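Local atomic coordinates of tetraacyldisaccharide 4'-kinase (PDB entry 4EHX), a protein that transfers the gamma-phosphate of ATP to the 4'-position of a tetraacyldisaccharide 1-phosphate, yielding lipid IVA in lipid A biosynthesis. Residues V84-G88 against N89-S93; L125-K129 against L130-V134; C210-N213 against S214-E218. All coordinates share one frame; numbering follows the deposited sequence.

Contact 1: residues V84-G88 against N89-S93; sequences VSEYG and NLKVS
Val-84 presents its CG1 methyl to the CD1 methyl of Leu-90, 3.7 Å away, the two side chains running alongside each other in a common direction. The anti placement of CG1 relative to the backbone N of Val-84 (chi1 174°) brings this branch also within 4.1 Å of CG2 of Val-92, whose side chain crosses at about a right angle. A tight beta hairpin brings Val-84 and Leu-90 alongside; Val-92 follows just past the paired strand. Its type I' turn runs from Glu-86 to Asn-89, with Tyr-87 and Gly-88 both at positive phi; the backbone angles of Gly-88 are ones that favour glycine. Glu-86 and Asn-89 form the antiparallel hydrogen-bonded pair, with Glu-86 N 2.9 Å from Asn-89 O and Asn-89 N 3.1 Å from Glu-86 O. Ser-85 and Leu-90 follow as the non-hydrogen-bonded pair, and Lys-91 N then reaches Val-84 O at 2.8 Å. From inside the turn, Gly-88 N makes a weak bond back to Ser-85 OG. The face bearing Glu-86 and Asn-89 is polar: one water donates to Glu-86 OE1 at 2.6 Å and accepts from Asn-89 ND2, while Lys-91 NZ stands 4.2 Å from Glu-86 OE1, beyond a salt bridge, where the opposite charges may still attract. The face bearing Ser-85 and Leu-90 meets helix 99-107, where Leu-90 packs on Tyr-102 and Ala-105. Val-84 and Ser-85 form a classic beta bulge in strand 81-86, both facing Val-113 of strand 112-116, and Val-84 and Val-92 both touch Ala-97 of helix 94-97.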
ATOM      1  N   VAL A  84      -2.516  14.466  -7.161  1.00 25.30           N
ATOM      2  CA  VAL A  84      -3.771  13.879  -6.703  1.00 25.63           C
ATOM      3  C   VAL A  84      -4.266  14.598  -5.449  1.00 25.27           C
ATOM      4  O   VAL A  84      -5.460  14.872  -5.290  1.00 27.50           O
ATOM      5  CB  VAL A  84      -3.548  12.395  -6.374  1.00 23.14           C
ATOM      6  CG1 VAL A  84      -4.803  11.782  -5.737  1.00 22.24           C
ATOM      7  CG2 VAL A  84      -3.139  11.644  -7.635  1.00 26.20           C
ATOM      8  N   SER A  85      -3.335  14.924  -4.561  1.00 26.26           N
ATOM      9  CA  SER A  85      -3.726  15.590  -3.328  1.00 26.86           C
ATOM     10  C   SER A  85      -2.657  16.575  -2.909  1.00 25.98           C
ATOM     11  O   SER A  85      -1.475  16.286  -3.023  1.00 22.06           O
ATOM     12  CB  SER A  85      -3.904  14.551  -2.222  1.00 24.05           C
ATOM     13  OG  SER A  85      -4.147  15.183  -0.980  1.00 35.95           O
ATOM     14  N   GLU A  86      -3.081  17.723  -2.389  1.00 25.36           N
ATOM     15  CA  GLU A  86      -2.151  18.701  -1.859  1.00 23.48           C
ATOM     16  C   GLU A  86      -2.291  18.745  -0.344  1.00 27.36           C
ATOM     17  O   GLU A  86      -3.240  19.330   0.193  1.00 26.90           O
ATOM     18  CB  GLU A  86      -2.415  20.079  -2.474  1.00 26.93           C
ATOM     19  CG  GLU A  86      -1.597  21.200  -1.845  1.00 34.72           C
ATOM     20  CD  GLU A  86      -1.915  22.558  -2.446  1.00 44.35           C
ATOM     21  OE1 GLU A  86      -3.118  22.850  -2.654  1.00 35.07           O
ATOM     22  OE2 GLU A  86      -0.965  23.332  -2.708  1.00 40.31           O
ATOM     23  N   TYR A  87      -1.359  18.092   0.339  1.00 24.66           N
ATOM     24  CA  TYR A  87      -1.377  18.001   1.796  1.00 24.96           C
ATOM     25  C   TYR A  87      -2.750  17.652   2.371  1.00 28.47           C
ATOM     26  O   TYR A  87      -3.248  18.320   3.272  1.00 32.36           O
ATOM     27  CB  TYR A  87      -0.792  19.281   2.408  1.00 32.80           C
ATOM     28  CG  TYR A  87       0.642  19.423   1.958  1.00 27.90           C
ATOM     29  CD1 TYR A  87       1.611  18.537   2.420  1.00 34.31           C
ATOM     30  CD2 TYR A  87       1.010  20.370   1.004  1.00 25.57           C
ATOM     31  CE1 TYR A  87       2.925  18.609   1.984  1.00 33.80           C
ATOM     32  CE2 TYR A  87       2.330  20.451   0.554  1.00 27.20           C
ATOM     33  CZ  TYR A  87       3.277  19.574   1.061  1.00 36.21           C
ATOM     34  OH  TYR A  87       4.581  19.648   0.639  1.00 30.02           O
ATOM     35  N   GLY A  88      -3.353  16.594   1.838  1.00 25.46           N
ATOM     36  CA  GLY A  88      -4.596  16.086   2.377  1.00 29.52           C
ATOM     37  C   GLY A  88      -5.788  16.468   1.534  1.00 30.06           C
ATOM     38  O   GLY A  88      -6.804  15.783   1.568  1.00 31.50           O
ATOM     39  N   ASN A  89      -5.670  17.554   0.769  1.00 25.81           N
ATOM     40  CA  ASN A  89      -6.799  18.029  -0.035  1.00 29.10           C
ATOM     41  C   ASN A  89      -6.841  17.398  -1.428  1.00 33.61           C
ATOM     42  O   ASN A  89      -6.008  17.708  -2.277  1.00 29.53           O
ATOM     43  CB  ASN A  89      -6.779  19.558  -0.153  1.00 28.94           C
ATOM     44  CG  ASN A  89      -6.976  20.257   1.182  1.00 32.97           C
ATOM     45  OD1 ASN A  89      -7.644  19.739   2.076  1.00 28.83           O
ATOM     46  ND2 ASN A  89      -6.397  21.443   1.321  1.00 28.61           N
ATOM     47  N   LEU A  90      -7.806  16.510  -1.656  1.00 31.75           N
ATOM     48  CA  LEU A  90      -7.954  15.867  -2.960  1.00 30.50           C
ATOM     49  C   LEU A  90      -8.215  16.909  -4.051  1.00 30.78           C
ATOM     50  O   LEU A  90      -8.998  17.846  -3.871  1.00 33.67           O
ATOM     51  CB  LEU A  90      -9.070  14.807  -2.929  1.00 31.89           C
ATOM     52  CG  LEU A  90      -8.631  13.384  -2.542  1.00 31.92           C
ATOM     53  CD1 LEU A  90      -7.699  12.768  -3.600  1.00 31.46           C
ATOM     54  CD2 LEU A  90      -7.959  13.370  -1.171  1.00 26.37           C
ATOM     55  N   LYS A  91      -7.536  16.753  -5.179  1.00 27.03           N
ATOM     56  CA  LYS A  91      -7.660  17.695  -6.282  1.00 29.08           C
ATOM     57  C   LYS A  91      -8.297  17.045  -7.506  1.00 40.63           C
ATOM     58  O   LYS A  91      -8.567  17.718  -8.494  1.00 36.72           O
ATOM     59  CB  LYS A  91      -6.285  18.259  -6.650  1.00 30.50           C
ATOM     60  CG  LYS A  91      -5.679  19.114  -5.542  1.00 32.06           C
ATOM     61  CD  LYS A  91      -6.614  20.271  -5.223  1.00 42.30           C
ATOM     62  CE  LYS A  91      -6.262  20.958  -3.922  1.00 35.82           C
ATOM     63  NZ  LYS A  91      -7.150  22.150  -3.701  1.00 39.30           N
ATOM     64  N   VAL A  92      -8.516  15.734  -7.441  1.00 34.28           N
ATOM     65  CA  VAL A  92      -9.110  15.000  -8.554  1.00 35.05           C
ATOM     66  C   VAL A  92      -9.998  13.877  -8.027  1.00 40.29           C
ATOM     67  O   VAL A  92      -9.922  13.520  -6.855  1.00 35.83           O
ATOM     68  CB  VAL A  92      -8.023  14.368  -9.446  1.00 38.19           C
ATOM     69  CG1 VAL A  92      -7.135  15.444 -10.055  1.00 42.86           C
ATOM     70  CG2 VAL A  92      -7.191  13.390  -8.632  1.00 37.26           C
ATOM     71  N   SER A  93     -10.830  13.311  -8.895  1.00 43.36           N
ATOM     72  CA  SER A  93     -11.657  12.173  -8.510  1.00 45.14           C
ATOM     73  C   SER A  93     -10.840  10.886  -8.584  1.00 41.40           C
ATOM     74  O   SER A  93      -9.760  10.869  -9.172  1.00 41.69           O
ATOM     75  CB  SER A  93     -12.867  12.065  -9.435  1.00 50.06           C
ATOM     76  OG  SER A  93     -12.452  11.780 -10.761  1.00 51.47           O
TER
HETATM   77  O   HOH W   1      -4.993  22.732  -0.834  1.00 34.07           O
HETATM   78  O   HOH W   2      -6.400  19.234   4.354  1.00 40.98           O

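Contact 2: residues L125-K129 against L130-V134; sequences LALEK and LSPEV
Leu-130 turns its CG beside its own backbone N (chi1 -58°), which carries CD1 back along the helix to Ala-126 CB at 4.1 Å. Leu-127 has a similar first torsion, and with chi2 at 162° its CD2 branch comes to 4.1 Å from Pro-132 CD, the two side chains crossing at about a right angle. The chain can fold back this way because Ser-131, the first residue to leave helical geometry, takes a positive phi of 32°. That change of direction sets the proline ring over the last turn of helix 119-130: its CG is 4.2 Å from Ala-126 CB, and its CD lies 3.3 Å from Ala-126 O. The same carbonyl oxygen accepts Leu-130 N at 2.7 Å in a helical i to i+4 bond. One water bridges the terminus, donating to Lys-129 O and lying 3.2 Å from Ser-131 OG. Beyond the two segments, Arg-66 bonds to Leu-130 O through NH2 and to Ser-131 O through NE. The chemistry is thus divided: methyl and ring carbons close the inner side, where Ala-126, Leu-130 and Pro-132 all touch Cys-68, while a guanidinium group and water serve carbonyls at the helix C-terminus, where a cationic partner would be electrostatically favourable.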
ATOM      1  N   LEU A 125       7.708  17.582 -10.362  1.00 26.21           N
ATOM      2  CA  LEU A 125       6.483  18.378 -10.331  1.00 26.99           C
ATOM      3  C   LEU A 125       6.142  18.744  -8.890  1.00 26.18           C
ATOM      4  O   LEU A 125       5.733  19.868  -8.602  1.00 27.93           O
ATOM      5  CB  LEU A 125       5.316  17.616 -10.963  1.00 30.66           C
ATOM      6  CG  LEU A 125       3.964  18.331 -10.836  1.00 32.04           C
ATOM      7  CD1 LEU A 125       3.938  19.606 -11.683  1.00 35.89           C
ATOM      8  CD2 LEU A 125       2.814  17.410 -11.221  1.00 36.23           C
ATOM      9  N   ALA A 126       6.301  17.784  -7.987  1.00 26.70           N
ATOM     10  CA  ALA A 126       6.024  18.036  -6.581  1.00 26.35           C
ATOM     11  C   ALA A 126       6.951  19.125  -6.041  1.00 22.73           C
ATOM     12  O   ALA A 126       6.515  20.022  -5.326  1.00 27.27           O
ATOM     13  CB  ALA A 126       6.171  16.743  -5.764  1.00 23.64           C
ATOM     14  N   LEU A 127       8.235  19.048  -6.376  1.00 24.64           N
ATOM     15  CA  LEU A 127       9.163  20.052  -5.874  1.00 28.03           C
ATOM     16  C   LEU A 127       8.748  21.443  -6.335  1.00 36.42           C
ATOM     17  O   LEU A 127       8.821  22.403  -5.577  1.00 36.95           O
ATOM     18  CB  LEU A 127      10.601  19.739  -6.293  1.00 25.14           C
ATOM     19  CG  LEU A 127      11.195  18.559  -5.515  1.00 27.30           C
ATOM     20  CD1 LEU A 127      12.421  18.000  -6.221  1.00 27.64           C
ATOM     21  CD2 LEU A 127      11.506  18.952  -4.064  1.00 31.36           C
ATOM     22  N   GLU A 128       8.278  21.531  -7.572  1.00 30.95           N
ATOM     23  CA  GLU A 128       7.864  22.801  -8.148  1.00 33.71           C
ATOM     24  C   GLU A 128       6.598  23.350  -7.489  1.00 32.46           C
ATOM     25  O   GLU A 128       6.528  24.528  -7.154  1.00 36.18           O
ATOM     26  CB  GLU A 128       7.651  22.627  -9.653  1.00 36.29           C
ATOM     27  CG  GLU A 128       7.161  23.865 -10.381  1.00 62.82           C
ATOM     28  CD  GLU A 128       7.000  23.619 -11.869  1.00 83.46           C
ATOM     29  OE1 GLU A 128       7.151  22.455 -12.302  1.00 91.20           O
ATOM     30  OE2 GLU A 128       6.726  24.589 -12.606  1.00 92.86           O
ATOM     31  N   LYS A 129       5.605  22.488  -7.285  1.00 27.80           N
ATOM     32  CA  LYS A 129       4.278  22.942  -6.869  1.00 32.66           C
ATOM     33  C   LYS A 129       3.981  22.776  -5.380  1.00 35.40           C
ATOM     34  O   LYS A 129       3.121  23.468  -4.845  1.00 34.45           O
ATOM     35  CB  LYS A 129       3.190  22.204  -7.662  1.00 35.07           C
ATOM     36  CG  LYS A 129       3.306  22.309  -9.175  1.00 43.42           C
ATOM     37  CD  LYS A 129       3.144  23.739  -9.654  1.00 47.46           C
ATOM     38  CE  LYS A 129       3.157  23.809 -11.175  1.00 57.96           C
ATOM     39  NZ  LYS A 129       3.162  25.223 -11.662  1.00 63.38           N
ATOM     40  N   LEU A 130       4.661  21.849  -4.714  1.00 31.66           N
ATOM     41  CA  LEU A 130       4.271  21.474  -3.353  1.00 28.39           C
ATOM     42  C   LEU A 130       5.375  21.672  -2.301  1.00 34.26           C
ATOM     43  O   LEU A 130       5.133  21.504  -1.104  1.00 29.28           O
ATOM     44  CB  LEU A 130       3.820  20.011  -3.333  1.00 22.63           C
ATOM     45  CG  LEU A 130       2.664  19.582  -4.249  1.00 27.57           C
ATOM     46  CD1 LEU A 130       2.581  18.062  -4.382  1.00 26.21           C
ATOM     47  CD2 LEU A 130       1.336  20.157  -3.766  1.00 29.51           C
ATOM     48  N   SER A 131       6.577  22.008  -2.764  1.00 34.12           N
ATOM     49  CA  SER A 131       7.796  22.051  -1.934  1.00 32.19           C
ATOM     50  C   SER A 131       7.913  21.058  -0.757  1.00 28.42           C
ATOM     51  O   SER A 131       8.125  21.453   0.385  1.00 28.19           O
ATOM     52  CB  SER A 131       8.077  23.477  -1.456  1.00 45.98           C
ATOM     53  OG  SER A 131       6.977  23.988  -0.732  1.00 62.94           O
ATOM     54  N   PRO A 132       7.796  19.759  -1.045  1.00 23.41           N
ATOM     55  CA  PRO A 132       7.959  18.734  -0.009  1.00 23.00           C
ATOM     56  C   PRO A 132       9.371  18.670   0.580  1.00 26.14           C
ATOM     57  O   PRO A 132      10.341  19.080  -0.054  1.00 25.83           O
ATOM     58  CB  PRO A 132       7.626  17.436  -0.754  1.00 23.59           C
ATOM     59  CG  PRO A 132       8.052  17.710  -2.152  1.00 35.34           C
ATOM     60  CD  PRO A 132       7.783  19.168  -2.401  1.00 27.91           C
ATOM     61  N   GLU A 133       9.475  18.162   1.803  1.00 23.06           N
ATOM     62  CA  GLU A 133      10.772  17.935   2.425  1.00 22.70           C
ATOM     63  C   GLU A 133      11.252  16.493   2.280  1.00 22.50           C
ATOM     64  O   GLU A 133      12.426  16.215   2.456  1.00 22.26           O
ATOM     65  CB  GLU A 133      10.699  18.303   3.900  1.00 23.85           C
ATOM     66  CG  GLU A 133      10.539  19.791   4.084  1.00 25.94           C
ATOM     67  CD  GLU A 133      10.233  20.172   5.512  1.00 31.04           C
ATOM     68  OE1 GLU A 133       9.272  19.627   6.083  1.00 26.41           O
ATOM     69  OE2 GLU A 133      10.967  21.013   6.057  1.00 36.36           O
ATOM     70  N   VAL A 134      10.334  15.575   1.993  1.00 18.40           N
ATOM     71  CA  VAL A 134      10.699  14.163   1.847  1.00 19.67           C
ATOM     72  C   VAL A 134       9.675  13.467   0.965  1.00 20.26           C
ATOM     73  O   VAL A 134       8.490  13.820   0.989  1.00 20.69           O
ATOM     74  CB  VAL A 134      10.802  13.453   3.232  1.00 20.28           C
ATOM     75  CG1 VAL A 134       9.470  13.584   4.023  1.00 18.38           C
ATOM     76  CG2 VAL A 134      11.217  11.983   3.068  1.00 18.89           C
TER
HETATM   77  O   HOH W   3       4.176  24.809  -2.042  1.00 53.04           O

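Contact 3: residues C210-N213 against S214-E218; sequences CLLN and SDFEE
Asn-213 and Glu-217 carry the polar part of the contact, holding each other through side chain and backbone alike. Asn-213 OD1 accepts Glu-217 N at 3.0 Å, the donor standing above the carbonyl plane, and takes a weaker bond from Asp-215 N. Asn-213 ND2 donates almost straight (175°) to Glu-217 OE1 at 3.2 Å, using the oxygen's anti lone pair, with the amide and carboxylate planes 45° apart. A chi1 of 67° places the amide in the crowded position between N and carbonyl carbon, over the loop; gripped at both ends, it has its rotation fixed. Among backbone bonds, Asn-213 N reaches Glu-217 O at 3.0 Å and Phe-216 N reaches Asn-213 O at 2.9 Å. Apolar contacts are fewer: Leu-212 CD2 lies 4.0 Å from Glu-218 CG, and its CD1 is 4.3 Å from Phe-216 CD2. The Phe-216 ring continues onto Leu-103 and Leu-107 of helix 99-107, and Ser-214 OG bonds to Tyr-288 O. A type I turn from Asn-213 to Phe-216, whose last residue takes a positive phi, together with the Asn-213 N to Glu-217 O bond, fits a 3:5 hairpin with a G1 bulge, here joining strand 201-212 to strand 218-219.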
ATOM      1  N   CYS A 210     -10.251   0.732  15.139  1.00 46.25           N
ATOM      2  CA  CYS A 210     -11.516   1.448  15.136  1.00 40.07           C
ATOM      3  C   CYS A 210     -12.060   1.424  13.719  1.00 38.66           C
ATOM      4  O   CYS A 210     -11.564   0.681  12.872  1.00 38.34           O
ATOM      5  CB  CYS A 210     -11.262   2.909  15.490  1.00 36.02           C
ATOM      6  SG  CYS A 210     -10.046   3.650  14.396  1.00 50.05           S
ATOM      7  N   LEU A 211     -13.073   2.246  13.461  1.00 36.99           N
ATOM      8  CA  LEU A 211     -13.662   2.331  12.128  1.00 29.99           C
ATOM      9  C   LEU A 211     -13.235   3.572  11.348  1.00 38.53           C
ATOM     10  O   LEU A 211     -12.799   4.571  11.926  1.00 39.26           O
ATOM     11  CB  LEU A 211     -15.188   2.326  12.266  1.00 36.35           C
ATOM     12  CG  LEU A 211     -15.843   1.165  13.005  1.00 35.40           C
ATOM     13  CD1 LEU A 211     -17.355   1.407  13.150  1.00 39.37           C
ATOM     14  CD2 LEU A 211     -15.561  -0.155  12.286  1.00 38.28           C
ATOM     15  N   LEU A 212     -13.344   3.494  10.027  1.00 32.75           N
ATOM     16  CA  LEU A 212     -13.268   4.679   9.188  1.00 29.53           C
ATOM     17  C   LEU A 212     -14.674   4.968   8.685  1.00 36.76           C
ATOM     18  O   LEU A 212     -15.328   4.066   8.153  1.00 33.87           O
ATOM     19  CB  LEU A 212     -12.355   4.423   7.995  1.00 29.93           C
ATOM     20  CG  LEU A 212     -10.870   4.307   8.329  1.00 38.51           C
ATOM     21  CD1 LEU A 212     -10.074   3.931   7.095  1.00 38.98           C
ATOM     22  CD2 LEU A 212     -10.382   5.619   8.910  1.00 39.63           C
ATOM     23  N   ASN A 213     -15.147   6.201   8.850  1.00 28.72           N
ATOM     24  CA  ASN A 213     -16.424   6.569   8.249  1.00 28.81           C
ATOM     25  C   ASN A 213     -16.240   6.916   6.767  1.00 28.93           C
ATOM     26  O   ASN A 213     -15.145   6.766   6.224  1.00 32.58           O
ATOM     27  CB  ASN A 213     -17.159   7.664   9.041  1.00 34.17           C
ATOM     28  CG  ASN A 213     -16.449   9.013   9.009  1.00 34.87           C
ATOM     29  OD1 ASN A 213     -15.617   9.270   8.145  1.00 31.46           O
ATOM     30  ND2 ASN A 213     -16.806   9.888   9.943  1.00 39.76           N
ATOM     31  N   SER A 214     -17.312   7.340   6.108  1.00 38.16           N
ATOM     32  CA  SER A 214     -17.257   7.585   4.667  1.00 40.97           C
ATOM     33  C   SER A 214     -16.478   8.858   4.315  1.00 45.87           C
ATOM     34  O   SER A 214     -16.103   9.057   3.161  1.00 44.35           O
ATOM     35  CB  SER A 214     -18.665   7.626   4.067  1.00 37.36           C
ATOM     36  OG  SER A 214     -19.435   8.652   4.657  1.00 41.17           O
ATOM     37  N   ASP A 215     -16.244   9.714   5.308  1.00 39.48           N
ATOM     38  CA  ASP A 215     -15.348  10.864   5.137  1.00 43.84           C
ATOM     39  C   ASP A 215     -13.904  10.502   5.484  1.00 44.05           C
ATOM     40  O   ASP A 215     -13.033  11.368   5.595  1.00 42.14           O
ATOM     41  CB  ASP A 215     -15.820  12.043   5.989  1.00 46.88           C
ATOM     42  CG  ASP A 215     -17.177  12.565   5.551  1.00 51.67           C
ATOM     43  OD1 ASP A 215     -17.410  12.653   4.325  1.00 59.18           O
ATOM     44  OD2 ASP A 215     -18.013  12.874   6.426  1.00 54.69           O
ATOM     45  N   PHE A 216     -13.656   9.207   5.642  1.00 43.83           N
ATOM     46  CA  PHE A 216     -12.335   8.706   6.011  1.00 35.16           C
ATOM     47  C   PHE A 216     -11.768   9.289   7.314  1.00 32.36           C
ATOM     48  O   PHE A 216     -10.552   9.468   7.467  1.00 35.68           O
ATOM     49  CB  PHE A 216     -11.354   8.811   4.835  1.00 38.38           C
ATOM     50  CG  PHE A 216     -11.530   7.714   3.828  1.00 38.95           C
ATOM     51  CD1 PHE A 216     -12.586   7.747   2.924  1.00 38.69           C
ATOM     52  CD2 PHE A 216     -10.679   6.625   3.818  1.00 38.59           C
ATOM     53  CE1 PHE A 216     -12.766   6.721   2.004  1.00 33.35           C
ATOM     54  CE2 PHE A 216     -10.854   5.606   2.907  1.00 38.29           C
ATOM     55  CZ  PHE A 216     -11.902   5.652   2.000  1.00 32.55           C
ATOM     56  N   GLU A 217     -12.672   9.541   8.254  1.00 34.61           N
ATOM     57  CA  GLU A 217     -12.328   9.964   9.606  1.00 39.77           C
ATOM     58  C   GLU A 217     -12.432   8.775  10.562  1.00 40.69           C
ATOM     59  O   GLU A 217     -13.330   7.939  10.436  1.00 41.15           O
ATOM     60  CB  GLU A 217     -13.278  11.077  10.057  1.00 40.56           C
ATOM     61  CG  GLU A 217     -13.198  12.335   9.198  1.00 48.85           C
ATOM     62  CD  GLU A 217     -14.380  13.267   9.395  1.00 58.90           C
ATOM     63  OE1 GLU A 217     -15.462  12.796   9.816  1.00 58.83           O
ATOM     64  OE2 GLU A 217     -14.227  14.476   9.119  1.00 64.95           O
ATOM     65  N   GLU A 218     -11.514   8.702  11.519  1.00 37.73           N
ATOM     66  CA  GLU A 218     -11.538   7.636  12.519  1.00 39.24           C
ATOM     67  C   GLU A 218     -12.676   7.787  13.508  1.00 42.34           C
ATOM     68  O   GLU A 218     -12.883   8.861  14.071  1.00 54.24           O
ATOM     69  CB  GLU A 218     -10.205   7.579  13.267  1.00 39.42           C
ATOM     70  CG  GLU A 218      -9.057   7.152  12.381  1.00 41.61           C
ATOM     71  CD  GLU A 218      -7.778   6.926  13.159  1.00 51.06           C
ATOM     72  OE1 GLU A 218      -7.818   6.989  14.408  1.00 50.06           O
ATOM     73  OE2 GLU A 218      -6.738   6.686  12.516  1.00 48.82           O
TER

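In the fold
The three contacts follow one another along the chain, each at a reversal or an end of a regular element. Contacts 1 and 2 have centres 14 Å apart and touch: Tyr-87 OH lies 2.6 Å from Leu-130 O, a probable hydrogen bond that ties the first hairpin's turn to the end of helix 119-130, and Glu-86 CG packs on Leu-130 CD2 at 3.7 Å. Contact 3 lies about 18 Å from contact 1, centre to centre, without touching it, yet helix 99-107 meets side chains of both hairpins. Contacts 2 and 3 are about 28 Å apart between centres. All belong to the P-loop kinase chain; contacts 1 and 2 lie away from its predicted ATP site.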